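Local coordinates for protein Tox3 (Phaeosphaeria nodorum, PDB 6WES) that acts as a secreted necrotrophic effector of a fungal wheat pathogen, probably recognised through the host susceptibility gene Snn3, at residues L104-R108 and T109-N113; V64-P67 and G68-S72. All coordinates share one frame; numbering follows the deposited sequence.

Contact 1: residues L104-R108 and T109-N113; sequences LGFDR and TRMHN
M111 folds its thioether back across the backbone of D107 and R108 and lays its sulfur obliquely against the F106 ring. Its CG lies 3.4 Å from the D107 O, and its SD stands 4.1 Å from F106 CD1. This is a Met-aromatic contact, the sulfur 64° off the ring normal. The chain is extended through chi2 and then bends at chi3 (46°), which carries CE to 4.0 Å from R108 NH1. A flexible, polarisable methionine suits this buried place between an aromatic ring and an arginine stem.

On the polar side D107 stands at the head of a short 3-10 turn. With CG anti to the backbone N (chi1 179°), its carboxylate swings over the chain that follows. OD1 accepts the T109 hydroxyl OG1 at 2.6 Å, on the syn side of the carboxylate, and also a weak bond from T109 N, which makes an Asx turn. The D107 O takes R110 N at 3.1 Å, while a longer, weak bond from M111 N to R108 O continues the turn. R110 lies near the other oxygen, where its NE is 3.8 Å from D107 OD2, a long salt bridge with the two planes almost perpendicular.

R108 turns its guanidinium to the backbone oxygens of P41 and Q43, so its N-H groups are satisfied by backbone carbonyls. Aspartate therefore ties the start of the turn by both side chain and backbone, and the salt bridge to R110, being long, is probably weak.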
loop_
_atom_site.group_PDB
_atom_site.type_symbol
_atom_site.label_atom_id
_atom_site.label_comp_id
_atom_site.label_asym_id
_atom_site.label_seq_id
_atom_site.Cartn_x
_atom_site.Cartn_y
_atom_site.Cartn_z
ATOM N N LEU A 104 -2.181 4.621 9.229
ATOM C CA LEU A 104 -3.200 4.365 10.233
ATOM C C LEU A 104 -3.026 5.430 11.308
ATOM O O LEU A 104 -1.945 5.530 11.904
ATOM C CB LEU A 104 -2.931 2.968 10.797
ATOM C CG LEU A 104 -3.821 2.332 11.834
ATOM C CD1 LEU A 104 -5.216 2.127 11.307
ATOM C CD2 LEU A 104 -3.188 1.011 12.237
ATOM N N GLY A 105 -4.072 6.214 11.562
ATOM C CA GLY A 105 -4.038 7.280 12.555
ATOM C C GLY A 105 -4.861 6.904 13.775
ATOM O O GLY A 105 -5.952 6.346 13.641
ATOM N N PHE A 106 -4.354 7.255 14.958
ATOM C CA PHE A 106 -5.030 6.988 16.223
ATOM C C PHE A 106 -5.377 8.282 16.951
ATOM O O PHE A 106 -4.702 9.312 16.806
ATOM C CB PHE A 106 -4.129 6.174 17.160
ATOM C CG PHE A 106 -3.761 4.825 16.611
ATOM C CD1 PHE A 106 -4.628 3.751 16.759
ATOM C CD2 PHE A 106 -2.573 4.630 15.929
ATOM C CE1 PHE A 106 -4.330 2.516 16.246
ATOM C CE2 PHE A 106 -2.248 3.356 15.430
ATOM C CZ PHE A 106 -3.139 2.308 15.573
ATOM N N ASP A 107 -6.433 8.214 17.752
ATOM C CA ASP A 107 -6.760 9.268 18.715
ATOM C C ASP A 107 -6.675 8.646 20.106
ATOM O O ASP A 107 -7.657 8.095 20.620
ATOM C CB ASP A 107 -8.133 9.874 18.471
ATOM C CG ASP A 107 -8.487 10.963 19.478
ATOM O OD1 ASP A 107 -7.739 11.181 20.453
ATOM O OD2 ASP A 107 -9.521 11.621 19.265
ATOM N N ARG A 108 -5.492 8.763 20.729
ATOM C CA ARG A 108 -5.273 8.098 22.007
ATOM C C ARG A 108 -6.029 8.766 23.144
ATOM O O ARG A 108 -6.176 8.153 24.204
ATOM C CB ARG A 108 -3.790 7.939 22.334
ATOM C CG ARG A 108 -3.082 6.889 21.456
ATOM C CD ARG A 108 -1.668 6.746 21.891
ATOM N NE ARG A 108 -0.857 5.764 21.178
ATOM C CZ ARG A 108 -0.779 4.473 21.486
ATOM N NH1 ARG A 108 -1.553 3.967 22.431
ATOM N NH2 ARG A 108 0.064 3.667 20.834
ATOM N N THR A 109 -6.533 9.990 22.953
ATOM C CA THR A 109 -7.386 10.592 23.984
ATOM C C THR A 109 -8.713 9.869 24.151
ATOM O O THR A 109 -9.396 10.087 25.164
ATOM C CB THR A 109 -7.655 12.087 23.738
ATOM O OG1 THR A 109 -8.623 12.256 22.696
ATOM C CG2 THR A 109 -6.375 12.840 23.398
ATOM N N ARG A 110 -9.078 9.007 23.204
ATOM C CA ARG A 110 -10.355 8.305 23.207
ATOM C C ARG A 110 -10.159 6.798 23.271
ATOM O O ARG A 110 -11.056 6.038 22.897
ATOM C CB ARG A 110 -11.190 8.691 21.985
ATOM C CG ARG A 110 -11.625 10.144 22.032
ATOM C CD ARG A 110 -12.526 10.476 20.826
ATOM N NE ARG A 110 -12.972 11.876 20.845
ATOM C CZ ARG A 110 -13.999 12.343 21.547
ATOM N NH1 ARG A 110 -14.724 11.541 22.318
ATOM N NH2 ARG A 110 -14.296 13.639 21.482
ATOM N N MET A 111 -9.012 6.349 23.766
ATOM C CA MET A 111 -8.643 4.938 23.706
ATOM C C MET A 111 -8.643 4.261 25.079
ATOM O O MET A 111 -7.845 3.361 25.349
ATOM C CB MET A 111 -7.321 4.754 22.955
ATOM C CG MET A 111 -7.555 4.835 21.461
ATOM S SD MET A 111 -6.092 4.669 20.428
ATOM C CE MET A 111 -5.277 3.267 21.176
ATOM N N HIS A 112 -9.558 4.652 25.972
ATOM C CA HIS A 112 -9.580 4.018 27.282
ATOM C C HIS A 112 -10.125 2.594 27.225
ATOM O O HIS A 112 -9.735 1.760 28.055
ATOM C CB HIS A 112 -10.337 4.905 28.273
ATOM C CG HIS A 112 -9.613 6.181 28.578
ATOM N ND1 HIS A 112 -9.763 7.322 27.819
ATOM C CD2 HIS A 112 -8.682 6.471 29.516
ATOM C CE1 HIS A 112 -8.981 8.274 28.296
ATOM N NE2 HIS A 112 -8.314 7.782 29.325
ATOM N N ASN A 113 -10.987 2.285 26.251
ATOM C CA ASN A 113 -11.678 1.002 26.186
ATOM C C ASN A 113 -11.276 0.153 24.997
ATOM O O ASN A 113 -11.452 -1.070 25.043
ATOM C CB ASN A 113 -13.197 1.213 26.087
ATOM C CG ASN A 113 -13.748 2.030 27.233
ATOM O OD1 ASN A 113 -13.420 1.785 28.382
ATOM N ND2 ASN A 113 -14.581 3.021 26.915
#

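Contact 2: residues V64-P67 and G68-S72; sequences VTVP and GNAAS
The pyrrolidine ring of P67 carries the methyl of A70 over one of its faces, with A70 CB 3.8 Å from P67 CD. The carboxamide of N69 comes toward the same side of the ring but at its CB corner, where N69 OD1 lies 3.5 Å from P67 CB. That approach follows from chi1 of 76°, which sets CG of N69 between its own backbone N and carbonyl carbon and folds the amide back along the turn. These are van der Waals contacts of a rigid, compact ring with small groups.

The backbone here makes a type I beta turn from P67 to A70. A70 N donates to P67 O at 3.0 Å, with the N-H nearly straight (162°) but well above the carbonyl plane rather than within it. G68 and N69 fill the two corner positions; glycine leaves the first corner slim, and asparagine, polar and well suited to turns, occupies the exposed second.

Before the turn, V66 adds an apolar contact. Its CG1, anti to the backbone N (chi1 -179°), reaches A70 CB at 3.9 Å and lies 4.2 Å from S72 O. A branched valine at this last strand position also packs on L45, V47 and T73, at the meeting of strands 45-53 and 72-85, while its backbone pairs with L45. P67, having no N-H to give, suits the point where the strand ends.

One backbone bond thus fixes the turn, while the alanine methyl, small enough to meet both V66 and P67, settles it against the strand end, leaving N69 on the exposed outer side.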
loop_
_atom_site.group_PDB
_atom_site.type_symbol
_atom_site.label_atom_id
_atom_site.label_comp_id
_atom_site.label_asym_id
_atom_site.label_seq_id
_atom_site.Cartn_x
_atom_site.Cartn_y
_atom_site.Cartn_z
ATOM N N VAL A 64 4.335 -4.284 12.871
ATOM C CA VAL A 64 4.873 -3.019 13.357
ATOM C C VAL A 64 4.413 -2.790 14.788
ATOM O O VAL A 64 3.260 -3.058 15.129
ATOM C CB VAL A 64 4.426 -1.860 12.442
ATOM C CG1 VAL A 64 4.861 -0.494 13.016
ATOM C CG2 VAL A 64 4.944 -2.104 11.033
ATOM N N THR A 65 5.306 -2.293 15.624
ATOM C CA THR A 65 4.984 -1.866 16.976
ATOM C C THR A 65 4.806 -0.352 16.974
ATOM O O THR A 65 5.663 0.384 16.467
ATOM C CB THR A 65 6.144 -2.268 17.875
ATOM O OG1 THR A 65 6.273 -3.694 17.841
ATOM C CG2 THR A 65 5.898 -1.815 19.263
ATOM N N VAL A 66 3.670 0.112 17.473
ATOM C CA VAL A 66 3.365 1.536 17.555
ATOM C C VAL A 66 3.675 1.994 18.975
ATOM O O VAL A 66 3.035 1.502 19.933
ATOM C CB VAL A 66 1.894 1.802 17.210
ATOM C CG1 VAL A 66 1.593 3.267 17.279
ATOM C CG2 VAL A 66 1.552 1.255 15.808
ATOM N N PRO A 67 4.636 2.891 19.172
ATOM C CA PRO A 67 4.970 3.327 20.525
ATOM C C PRO A 67 3.771 3.952 21.220
ATOM O O PRO A 67 2.849 4.497 20.596
ATOM C CB PRO A 67 6.087 4.361 20.317
ATOM C CG PRO A 67 6.670 4.002 19.008
ATOM C CD PRO A 67 5.553 3.452 18.160
ATOM N N GLY A 68 3.834 3.931 22.548
ATOM C CA GLY A 68 2.726 4.406 23.362
ATOM C C GLY A 68 2.412 5.864 23.157
ATOM O O GLY A 68 1.256 6.276 23.316
ATOM N N ASN A 69 3.412 6.660 22.789
ATOM C CA ASN A 69 3.231 8.089 22.560
ATOM C C ASN A 69 2.985 8.433 21.096
ATOM O O ASN A 69 2.890 9.621 20.767
ATOM C CB ASN A 69 4.469 8.849 23.052
ATOM C CG ASN A 69 5.650 8.728 22.098
ATOM O OD1 ASN A 69 5.859 7.685 21.472
ATOM N ND2 ASN A 69 6.434 9.801 21.986
ATOM N N ALA A 70 2.897 7.445 20.213
ATOM C CA ALA A 70 2.730 7.694 18.788
ATOM C C ALA A 70 1.249 7.740 18.443
ATOM O O ALA A 70 0.419 7.064 19.054
ATOM C CB ALA A 70 3.434 6.597 17.980
ATOM N N ALA A 71 0.909 8.572 17.469
ATOM C CA ALA A 71 -0.466 8.745 17.029
ATOM C C ALA A 71 -0.707 8.195 15.634
ATOM O O ALA A 71 -1.785 8.399 15.078
ATOM C CB ALA A 71 -0.858 10.223 17.110
ATOM N N SER A 72 0.274 7.524 15.043
ATOM C CA SER A 72 0.124 7.068 13.674
ATOM C C SER A 72 1.175 6.008 13.386
ATOM O O SER A 72 2.181 5.897 14.088
ATOM C CB SER A 72 0.363 8.233 12.713
ATOM O OG SER A 72 1.715 8.657 12.797
#

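In the fold
Following the chain, the edge strand 63-66 comes first, and contact 2 closes the short turn that leads from it into strand 72-85. That strand pairs with strand 92-105, whose end runs into the 3-10 turn of contact 1 and the long loop before strand 126-133. The two contacts are therefore in series, neither nested nor crossed, with centres about 11 Å apart. They meet directly: R108 NE probably bonds to A70 O at 2.8 Å, and F106 N to A71 O. Together they join two loops at one end of the antiparallel beta barrel of this C-terminal portion of the effector.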